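Nitrogenase molybdenum-iron protein beta chain (Clostridium pasteurianum, PDB 4WES) forms part of the nitrogenase complex, using electrons and ATP to reduce dinitrogen to ammonia, and shares its [8Fe-7S] cluster with the alpha chain. Local coordinates at residues Y30-I35 with I99-T104; N152-I157 with I199-T204; Q379-E384 with E402-V407. One frame throughout, in Å; residues are numbered along the deposited sequence.

Contacts 1 and 2 are buried and apolar, and they touch: helix 24-33, which packs on strand 99-104 in contact 1, also meets Met-153 and Pro-202 of contact 2, and probable hydrogen bonds join Tyr-30 OH to Thr-204 OG1 and Gly-34 O to Asp-203 N. Together they tie the first parallel sheet to the edge of the second through helices 24-33 and 146-161. Contact 3 stands apart, its centre about 38 Å from that of contact 1 and about 37 Å from that of contact 2. Only partly buried, it joins helix 374-383 to the end of helix 396-402 and the loop leading to strand 406-408, adding a lysine-glutamate salt bridge to its isoleucine packing.

Contact 1 (Y30-I35 with I99-T104); sequences YAALGI and IIAVHT
Ala-32 and Ala-101 meet methyl to methyl where helix 24-33 lies on strand 99-104, an inner strand of a parallel sheet in a Rossmann-like alpha/beta domain. Both CA to CB bonds point across the interface, and the two CB atoms are 3.8 Å apart. With no longer side chain at either position, the helix comes close to the strand, and the two CA atoms approach to 6.1 Å. Beyond the helix end, Ile-35 and Ile-99 continue the contact with their side chains crossed at about a right angle. The branch methyls do the touching, not the longer arms. In Ile-35, CG2 stands opposite the backbone N across the CA-CB bond, whereas in Ile-99 CG1 takes that place (chi1 -179°) and CG2 is put between the backbone N and the carbonyl carbon.

Ile-100 and Val-102 alternate to the other face of the strand, where they pack on helix 81-95, so that the sheet is sandwiched between helices. Ile-157 of helix 146-161 gives Ile-35 a further apolar neighbour. Ile-35 follows a turn at the helix end, in which its N donates to Ala-32 O at 3.0 Å. Past that turn, its CG2 lies 3.8 Å from Ile-99 CG2.

Contact 2 (N152-I157 with I199-T204); sequences NMVQGI and IMFPDT
Val-154 and Ile-157, one turn apart on helix 146-161, face Phe-201 and Pro-202, which follow the C-terminal end of strand 198-200, an outermost strand within this chain of the second four-stranded parallel sheet, in a Rossmann-like alpha/beta domain. The aliphatic-aromatic contacts fall on CD2 and CE2 of the Phe-201 ring. Val-154 CG1 lies 3.8 Å from Phe-201 CE2, and Ile-157 CG2 is 4.1 Å from Phe-201 CD2; the side chains of Ile-157 and Phe-201 slide past each other in opposite directions.

The purely aliphatic contact belongs to the other valine branch. Val-154 CG2 rests on the proline ring, 3.7 Å from Pro-202 CD and 3.8 Å from Pro-202 CG, with the two side chains nearly perpendicular. The peptide bond between Phe-201 and Pro-202 is cis, and both rings reach Val-154, each through a different methyl.

Polar groups act beyond this patch: Asp-203 forms a salt bridge with Lys-188, and Phe-201 is still tied to Val-174 by its backbone. Ala-31 of helix 24-33 also packs on Pro-202. Helix and strand end are therefore held together here by apolar packing, with the cis peptide bond part of the chain's path.

Contact 3 (Q379-E384 with E402-V407); sequences QWIKNE and ENIPFV
Lys-382 reaches across to Glu-402 in a salt bridge between helices 374-383 and 396-402, consecutive crossover helices of a Rossmann-like domain whose five parallel strands run in the order 3-2-1-4-5. Lys-382 NZ lies 3.2 Å from Glu-402 OE1 and meets it nearly along the C-O bond direction. The lysine chain is extended as far as CE and then bends (chi4 -63°), which turns the ammonium group to the carboxylate; the two side chains cross at about a right angle. Because Lys-382 was modelled in two conformations, this bridge describes one of them and may be intermittent. The stronger partner of OE1 is NE2 of His-378, one turn earlier on the lysine's helix; the lysine bridge comes second.

Another polar group closes the helix end. Asn-383 ND2 donates to Gln-379 O at 2.9 Å, with an N-H...O angle of 155°, from a position above the carbonyl plane; Lys-7 O is another partner of ND2. Trp-380 O accepts from the backbone N atoms of both Asn-383 and Glu-384.

Next to the charged pair the packing is aliphatic. Asn-403, with a positive phi of 59°, turns the chain out of helix 396-402, and Ile-404 then faces helix 374-383. Ile-381 and Ile-404 reach toward each other tip to tip, their CD1 atoms 4.0 Å apart, while Ile-398 also packs on Ile-381. Ile-381 CG2 touches both Glu-402 CG, at 3.9 Å, and Ile-404 CD1, at 4.1 Å.

Contact 1 (Y30-I35 with I99-T104)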
loop_
_atom_site.group_PDB
_atom_site.type_symbol
_atom_site.label_atom_id
_atom_site.label_comp_id
_atom_site.label_asym_id
_atom_site.label_seq_id
_atom_site.Cartn_x
_atom_site.Cartn_y
_atom_site.Cartn_z
ATOM N N TYR B 30 -24.646 -12.762 5.284
ATOM C CA TYR B 30 -23.903 -12.439 4.099
ATOM C C TYR B 30 -24.402 -13.231 2.886
ATOM O O TYR B 30 -24.639 -12.668 1.818
ATOM C CB TYR B 30 -22.411 -12.691 4.368
ATOM C CG TYR B 30 -21.514 -12.373 3.198
ATOM C CD1 TYR B 30 -21.235 -11.066 2.860
ATOM C CD2 TYR B 30 -20.953 -13.373 2.401
ATOM C CE1 TYR B 30 -20.450 -10.759 1.770
ATOM C CE2 TYR B 30 -20.144 -13.085 1.338
ATOM C CZ TYR B 30 -19.884 -11.771 1.006
ATOM O OH TYR B 30 -19.133 -11.415 -0.087
ATOM N N ALA B 31 -24.543 -14.531 3.055
ATOM C CA ALA B 31 -25.099 -15.352 1.969
ATOM C C ALA B 31 -26.455 -14.852 1.513
ATOM O O ALA B 31 -26.737 -14.814 0.290
ATOM C CB ALA B 31 -25.164 -16.818 2.413
ATOM N N ALA B 32 -27.336 -14.531 2.452
ATOM C CA ALA B 32 -28.650 -14.060 2.124
ATOM C C ALA B 32 -28.641 -12.736 1.344
ATOM O O ALA B 32 -29.458 -12.518 0.450
ATOM C CB ALA B 32 -29.495 -13.922 3.368
ATOM N N LEU B 33 -27.707 -11.859 1.700
ATOM C CA LEU B 33 -27.545 -10.617 0.944
ATOM C C LEU B 33 -27.065 -10.878 -0.491
ATOM O O LEU B 33 -27.084 -9.979 -1.330
ATOM C CB LEU B 33 -26.623 -9.651 1.678
ATOM C CG LEU B 33 -27.248 -9.041 2.926
ATOM C CD1 LEU B 33 -26.206 -8.269 3.731
ATOM C CD2 LEU B 33 -28.408 -8.105 2.612
ATOM N N GLY B 34 -26.633 -12.100 -0.777
ATOM C CA GLY B 34 -26.294 -12.523 -2.137
ATOM C C GLY B 34 -27.471 -13.045 -2.934
ATOM O O GLY B 34 -27.256 -13.635 -4.009
ATOM N N ILE B 35 -28.685 -12.849 -2.429
ATOM C CA ILE B 35 -29.941 -13.125 -3.133
ATOM C C ILE B 35 -30.613 -11.805 -3.447
ATOM O O ILE B 35 -30.771 -10.976 -2.540
ATOM C CB ILE B 35 -30.900 -13.970 -2.270
ATOM C CG1 ILE B 35 -30.246 -15.266 -1.795
ATOM C CG2 ILE B 35 -32.209 -14.197 -3.020
ATOM C CD1 ILE B 35 -31.083 -15.996 -0.778
ATOM N N ILE B 99 -38.167 -12.169 -0.879
ATOM C CA ILE B 99 -37.832 -13.363 -0.127
ATOM C C ILE B 99 -37.247 -12.948 1.214
ATOM O O ILE B 99 -36.426 -12.045 1.285
ATOM C CB ILE B 99 -36.888 -14.287 -0.930
ATOM C CG1 ILE B 99 -36.563 -15.552 -0.152
ATOM C CG2 ILE B 99 -35.626 -13.571 -1.399
ATOM C CD1 ILE B 99 -35.879 -16.619 -0.990
ATOM N N ILE B 100 -37.720 -13.609 2.272
ATOM C CA ILE B 100 -37.139 -13.492 3.605
ATOM C C ILE B 100 -36.290 -14.736 3.830
ATOM O O ILE B 100 -36.789 -15.844 3.710
ATOM C CB ILE B 100 -38.229 -13.366 4.684
ATOM C CG1 ILE B 100 -39.105 -12.130 4.444
ATOM C CG2 ILE B 100 -37.592 -13.336 6.065
ATOM C CD1 ILE B 100 -40.268 -12.020 5.393
ATOM N N ALA B 101 -35.002 -14.541 4.147
ATOM C CA ALA B 101 -34.118 -15.670 4.381
ATOM C C ALA B 101 -33.762 -15.697 5.866
ATOM O O ALA B 101 -32.982 -14.891 6.349
ATOM C CB ALA B 101 -32.866 -15.563 3.550
ATOM N N VAL B 102 -34.381 -16.631 6.573
ATOM C CA VAL B 102 -34.261 -16.737 8.030
ATOM C C VAL B 102 -33.046 -17.581 8.416
ATOM O O VAL B 102 -32.822 -18.661 7.861
ATOM C CB VAL B 102 -35.530 -17.409 8.604
ATOM C CG1 VAL B 102 -35.402 -17.531 10.119
ATOM C CG2 VAL B 102 -36.769 -16.600 8.232
ATOM N N HIS B 103 -32.288 -17.095 9.400
ATOM C CA HIS B 103 -31.307 -17.915 10.067
ATOM C C HIS B 103 -31.567 -17.803 11.580
ATOM O O HIS B 103 -32.447 -17.032 12.005
ATOM C CB HIS B 103 -29.869 -17.494 9.694
ATOM C CG HIS B 103 -29.533 -16.080 10.075
ATOM N ND1 HIS B 103 -29.601 -15.025 9.194
ATOM C CD2 HIS B 103 -29.176 -15.536 11.266
ATOM C CE1 HIS B 103 -29.246 -13.912 9.827
ATOM N NE2 HIS B 103 -29.002 -14.196 11.084
ATOM N N THR B 104 -30.850 -18.607 12.369
ATOM C CA THR B 104 -31.146 -18.700 13.790
ATOM C C THR B 104 -29.933 -18.274 14.611
ATOM O O THR B 104 -28.912 -17.916 14.075
ATOM C CB THR B 104 -31.636 -20.099 14.143
ATOM O OG1 THR B 104 -30.607 -21.030 13.820
ATOM C CG2 THR B 104 -32.916 -20.435 13.388
#

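Contact 2 (N152-I157 with I199-T204)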
loop_
_atom_site.group_PDB
_atom_site.type_symbol
_atom_site.label_atom_id
_atom_site.label_comp_id
_atom_site.label_asym_id
_atom_site.label_seq_id
_atom_site.Cartn_x
_atom_site.Cartn_y
_atom_site.Cartn_z
ATOM N N ASN B 152 -24.418 -23.246 5.612
ATOM C CA ASN B 152 -25.777 -23.624 5.969
ATOM C C ASN B 152 -26.837 -22.802 5.220
ATOM O O ASN B 152 -27.827 -23.352 4.714
ATOM C CB ASN B 152 -25.979 -23.520 7.498
ATOM C CG ASN B 152 -25.354 -24.665 8.229
ATOM O OD1 ASN B 152 -25.200 -25.757 7.685
ATOM N ND2 ASN B 152 -24.977 -24.438 9.464
ATOM N N MET B 153 -26.613 -21.511 5.050
ATOM C CA MET B 153 -27.562 -20.696 4.316
ATOM C C MET B 153 -27.615 -21.162 2.860
ATOM O O MET B 153 -28.688 -21.184 2.251
ATOM C CB MET B 153 -27.194 -19.207 4.394
ATOM C CG MET B 153 -28.275 -18.276 3.830
ATOM S SD MET B 153 -29.725 -18.053 4.900
ATOM C CE MET B 153 -30.869 -19.166 4.184
ATOM N N VAL B 154 -26.461 -21.504 2.276
ATOM C CA VAL B 154 -26.473 -22.010 0.891
ATOM C C VAL B 154 -27.284 -23.295 0.816
ATOM O O VAL B 154 -28.081 -23.500 -0.123
ATOM C CB VAL B 154 -25.039 -22.191 0.357
ATOM C CG1 VAL B 154 -25.046 -22.759 -1.034
ATOM C CG2 VAL B 154 -24.280 -20.863 0.369
ATOM N N GLN B 155 -27.105 -24.194 1.778
ATOM C CA GLN B 155 -27.948 -25.354 1.867
ATOM C C GLN B 155 -29.428 -25.007 1.944
ATOM O O GLN B 155 -30.275 -25.646 1.265
ATOM C CB GLN B 155 -27.555 -26.231 3.060
ATOM C CG GLN B 155 -28.394 -27.496 3.092
ATOM C CD GLN B 155 -28.262 -28.250 4.359
ATOM O OE1 GLN B 155 -28.404 -27.693 5.444
ATOM N NE2 GLN B 155 -27.952 -29.535 4.239
ATOM N N GLY B 156 -29.782 -24.003 2.741
ATOM C CA GLY B 156 -31.192 -23.587 2.820
ATOM C C GLY B 156 -31.759 -23.099 1.509
ATOM O O GLY B 156 -32.899 -23.399 1.154
ATOM N N ILE B 157 -30.965 -22.347 0.768
ATOM C CA ILE B 157 -31.347 -21.919 -0.574
ATOM C C ILE B 157 -31.657 -23.121 -1.458
ATOM O O ILE B 157 -32.713 -23.192 -2.115
ATOM C CB ILE B 157 -30.224 -21.065 -1.212
ATOM C CG1 ILE B 157 -30.050 -19.733 -0.492
ATOM C CG2 ILE B 157 -30.483 -20.866 -2.697
ATOM C CD1 ILE B 157 -28.782 -18.979 -0.856
ATOM N N ILE B 199 -24.584 -19.964 -13.358
ATOM C CA ILE B 199 -25.392 -19.350 -12.315
ATOM C C ILE B 199 -24.479 -19.295 -11.089
ATOM O O ILE B 199 -24.053 -20.348 -10.613
ATOM C CB ILE B 199 -26.657 -20.145 -11.929
ATOM C CG1 ILE B 199 -27.587 -20.304 -13.144
ATOM C CG2 ILE B 199 -27.377 -19.435 -10.796
ATOM C CD1 ILE B 199 -28.668 -21.338 -12.922
ATOM N N MET B 200 -24.143 -18.108 -10.594
ATOM C CA MET B 200 -23.395 -17.971 -9.351
ATOM C C MET B 200 -24.357 -17.759 -8.202
ATOM O O MET B 200 -25.253 -16.928 -8.320
ATOM C CB MET B 200 -22.426 -16.797 -9.421
ATOM C CG MET B 200 -21.643 -16.606 -8.120
ATOM S SD MET B 200 -20.436 -15.299 -8.161
ATOM C CE MET B 200 -19.171 -16.131 -9.073
ATOM N N PHE B 201 -24.173 -18.488 -7.104
ATOM C CA PHE B 201 -24.935 -18.180 -5.922
ATOM C C PHE B 201 -24.184 -18.618 -4.666
ATOM O O PHE B 201 -23.493 -19.649 -4.684
ATOM C CB PHE B 201 -26.318 -18.842 -5.965
ATOM C CG PHE B 201 -26.334 -20.302 -5.708
ATOM C CD1 PHE B 201 -26.012 -21.204 -6.732
ATOM C CD2 PHE B 201 -26.820 -20.810 -4.520
ATOM C CE1 PHE B 201 -26.057 -22.566 -6.526
ATOM C CE2 PHE B 201 -26.891 -22.188 -4.312
ATOM C CZ PHE B 201 -26.516 -23.053 -5.324
ATOM N N PRO B 202 -24.361 -17.889 -3.553
ATOM C CA PRO B 202 -24.798 -16.494 -3.473
ATOM C C PRO B 202 -23.874 -15.563 -4.287
ATOM O O PRO B 202 -22.769 -15.966 -4.678
ATOM C CB PRO B 202 -24.709 -16.156 -1.974
ATOM C CG PRO B 202 -24.539 -17.490 -1.292
ATOM C CD PRO B 202 -23.808 -18.342 -2.273
ATOM N N ASP B 203 -24.342 -14.338 -4.523
ATOM C CA ASP B 203 -23.542 -13.341 -5.245
ATOM C C ASP B 203 -23.828 -11.982 -4.640
ATOM O O ASP B 203 -24.877 -11.419 -4.876
ATOM C CB ASP B 203 -23.895 -13.386 -6.739
ATOM C CG ASP B 203 -23.165 -12.339 -7.530
ATOM O OD1 ASP B 203 -22.230 -11.704 -7.012
ATOM O OD2 ASP B 203 -23.536 -12.152 -8.725
ATOM N N THR B 204 -22.881 -11.473 -3.840
ATOM C CA THR B 204 -23.067 -10.191 -3.168
ATOM C C THR B 204 -22.506 -9.019 -3.987
ATOM O O THR B 204 -22.526 -7.876 -3.512
ATOM C CB THR B 204 -22.395 -10.195 -1.794
ATOM O OG1 THR B 204 -21.014 -10.448 -2.053
ATOM C CG2 THR B 204 -22.993 -11.273 -0.894
#

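Contact 3 (Q379-E384 with E402-V407)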
loop_
_atom_site.group_PDB
_atom_site.type_symbol
_atom_site.label_atom_id
_atom_site.label_comp_id
_atom_site.label_asym_id
_atom_site.label_seq_id
_atom_site.Cartn_x
_atom_site.Cartn_y
_atom_site.Cartn_z
ATOM N N GLN B 379 2.180 -15.441 20.626
ATOM C CA GLN B 379 3.154 -16.177 21.450
ATOM C C GLN B 379 4.194 -16.875 20.587
ATOM O O GLN B 379 5.401 -16.858 20.907
ATOM C CB GLN B 379 2.487 -17.195 22.363
ATOM C CG GLN B 379 1.580 -16.570 23.410
ATOM C CD GLN B 379 1.434 -17.500 24.624
ATOM O OE1 GLN B 379 0.787 -18.533 24.558
ATOM N NE2 GLN B 379 2.100 -17.140 25.690
ATOM N N TRP B 380 3.766 -17.523 19.511
ATOM C CA TRP B 380 4.721 -18.195 18.641
ATOM C C TRP B 380 5.728 -17.210 18.055
ATOM O O TRP B 380 6.924 -17.515 18.005
ATOM C CB TRP B 380 3.998 -18.938 17.522
ATOM C CG TRP B 380 3.016 -19.952 17.988
ATOM C CD1 TRP B 380 2.866 -20.484 19.256
ATOM C CD2 TRP B 380 2.027 -20.569 17.185
ATOM N NE1 TRP B 380 1.825 -21.379 19.273
ATOM C CE2 TRP B 380 1.289 -21.435 18.012
ATOM C CE3 TRP B 380 1.686 -20.459 15.833
ATOM C CZ2 TRP B 380 0.244 -22.207 17.520
ATOM C CZ3 TRP B 380 0.652 -21.217 15.353
ATOM C CH2 TRP B 380 -0.048 -22.082 16.192
ATOM N N ILE B 381 5.234 -16.055 17.612
ATOM C CA ILE B 381 6.100 -15.031 17.041
ATOM C C ILE B 381 7.142 -14.557 18.034
ATOM O O ILE B 381 8.280 -14.301 17.671
ATOM C CB ILE B 381 5.252 -13.882 16.488
ATOM C CG1 ILE B 381 4.543 -14.337 15.210
ATOM C CG2 ILE B 381 6.073 -12.647 16.233
ATOM C CD1 ILE B 381 3.429 -13.410 14.750
ATOM N N LYS B 382 6.751 -14.460 19.310
ATOM C CA LYS B 382 7.723 -14.057 20.324
ATOM C C LYS B 382 8.865 -15.056 20.510
ATOM O O LYS B 382 9.941 -14.693 21.006
ATOM C CB LYS B 382 7.035 -13.843 21.675
ATOM C CG LYS B 382 6.108 -12.646 21.706
ATOM C CD LYS B 382 5.374 -12.571 23.032
ATOM C CE LYS B 382 4.572 -11.299 23.110
ATOM N NZ LYS B 382 5.461 -10.098 23.060
ATOM N N ASN B 383 8.607 -16.312 20.156
ATOM C CA ASN B 383 9.631 -17.347 20.223
ATOM C C ASN B 383 10.462 -17.481 18.968
ATOM O O ASN B 383 11.652 -17.782 19.061
ATOM C CB ASN B 383 8.995 -18.667 20.623
ATOM C CG ASN B 383 8.620 -18.678 22.088
ATOM O OD1 ASN B 383 9.439 -19.040 22.919
ATOM N ND2 ASN B 383 7.409 -18.267 22.409
ATOM N N GLU B 384 9.862 -17.265 17.801
ATOM C CA GLU B 384 10.623 -17.193 16.554
ATOM C C GLU B 384 9.852 -16.236 15.630
ATOM O O GLU B 384 8.681 -16.478 15.307
ATOM C CB GLU B 384 10.784 -18.563 15.891
ATOM C CG GLU B 384 11.575 -18.464 14.597
ATOM C CD GLU B 384 11.702 -19.767 13.839
ATOM O OE1 GLU B 384 11.272 -20.836 14.370
ATOM O OE2 GLU B 384 12.198 -19.727 12.672
ATOM N N GLU B 402 5.205 -6.164 17.131
ATOM C CA GLU B 402 6.358 -6.935 16.703
ATOM C C GLU B 402 7.068 -6.364 15.485
ATOM O O GLU B 402 8.086 -6.921 15.063
ATOM C CB GLU B 402 5.922 -8.380 16.459
ATOM C CG GLU B 402 5.314 -9.062 17.693
ATOM C CD GLU B 402 6.253 -9.214 18.862
ATOM O OE1 GLU B 402 5.762 -9.203 20.015
ATOM O OE2 GLU B 402 7.487 -9.356 18.653
ATOM N N ASN B 403 6.539 -5.272 14.930
ATOM C CA ASN B 403 7.142 -4.622 13.773
ATOM C C ASN B 403 7.237 -5.557 12.586
ATOM O O ASN B 403 8.295 -5.770 12.017
ATOM C CB ASN B 403 8.485 -3.998 14.135
ATOM C CG ASN B 403 9.008 -3.062 13.063
ATOM O OD1 ASN B 403 8.285 -2.622 12.174
ATOM N ND2 ASN B 403 10.285 -2.734 13.143
ATOM N N ILE B 404 6.083 -6.093 12.159
ATOM C CA ILE B 404 6.004 -7.043 11.054
ATOM C C ILE B 404 5.225 -6.420 9.902
ATOM O O ILE B 404 4.101 -5.940 10.104
ATOM C CB ILE B 404 5.268 -8.344 11.474
ATOM C CG1 ILE B 404 5.864 -8.975 12.717
ATOM C CG2 ILE B 404 5.287 -9.350 10.336
ATOM C CD1 ILE B 404 4.982 -10.012 13.348
ATOM N N PRO B 405 5.784 -6.469 8.682
ATOM C CA PRO B 405 4.984 -6.052 7.490
ATOM C C PRO B 405 3.668 -6.795 7.439
ATOM O O PRO B 405 3.629 -8.003 7.623
ATOM C CB PRO B 405 5.910 -6.408 6.323
ATOM C CG PRO B 405 7.279 -6.294 6.912
ATOM C CD PRO B 405 7.152 -6.866 8.303
ATOM N N PHE B 406 2.598 -6.030 7.172
ATOM C CA PHE B 406 1.247 -6.507 7.412
ATOM C C PHE B 406 0.359 -6.347 6.183
ATOM O O PHE B 406 0.228 -5.254 5.648
ATOM C CB PHE B 406 0.654 -5.747 8.601
ATOM C CG PHE B 406 -0.765 -6.115 8.973
ATOM C CD1 PHE B 406 -1.147 -7.430 9.144
ATOM C CD2 PHE B 406 -1.718 -5.119 9.189
ATOM C CE1 PHE B 406 -2.452 -7.760 9.476
ATOM C CE2 PHE B 406 -3.018 -5.451 9.524
ATOM C CZ PHE B 406 -3.381 -6.769 9.676
ATOM N N VAL B 407 -0.281 -7.444 5.757
ATOM C CA VAL B 407 -1.257 -7.483 4.693
ATOM C C VAL B 407 -2.624 -7.822 5.259
ATOM O O VAL B 407 -2.806 -8.902 5.813
ATOM C CB VAL B 407 -0.848 -8.477 3.608
ATOM C CG1 VAL B 407 -1.910 -8.602 2.517
ATOM C CG2 VAL B 407 0.510 -8.077 3.026
#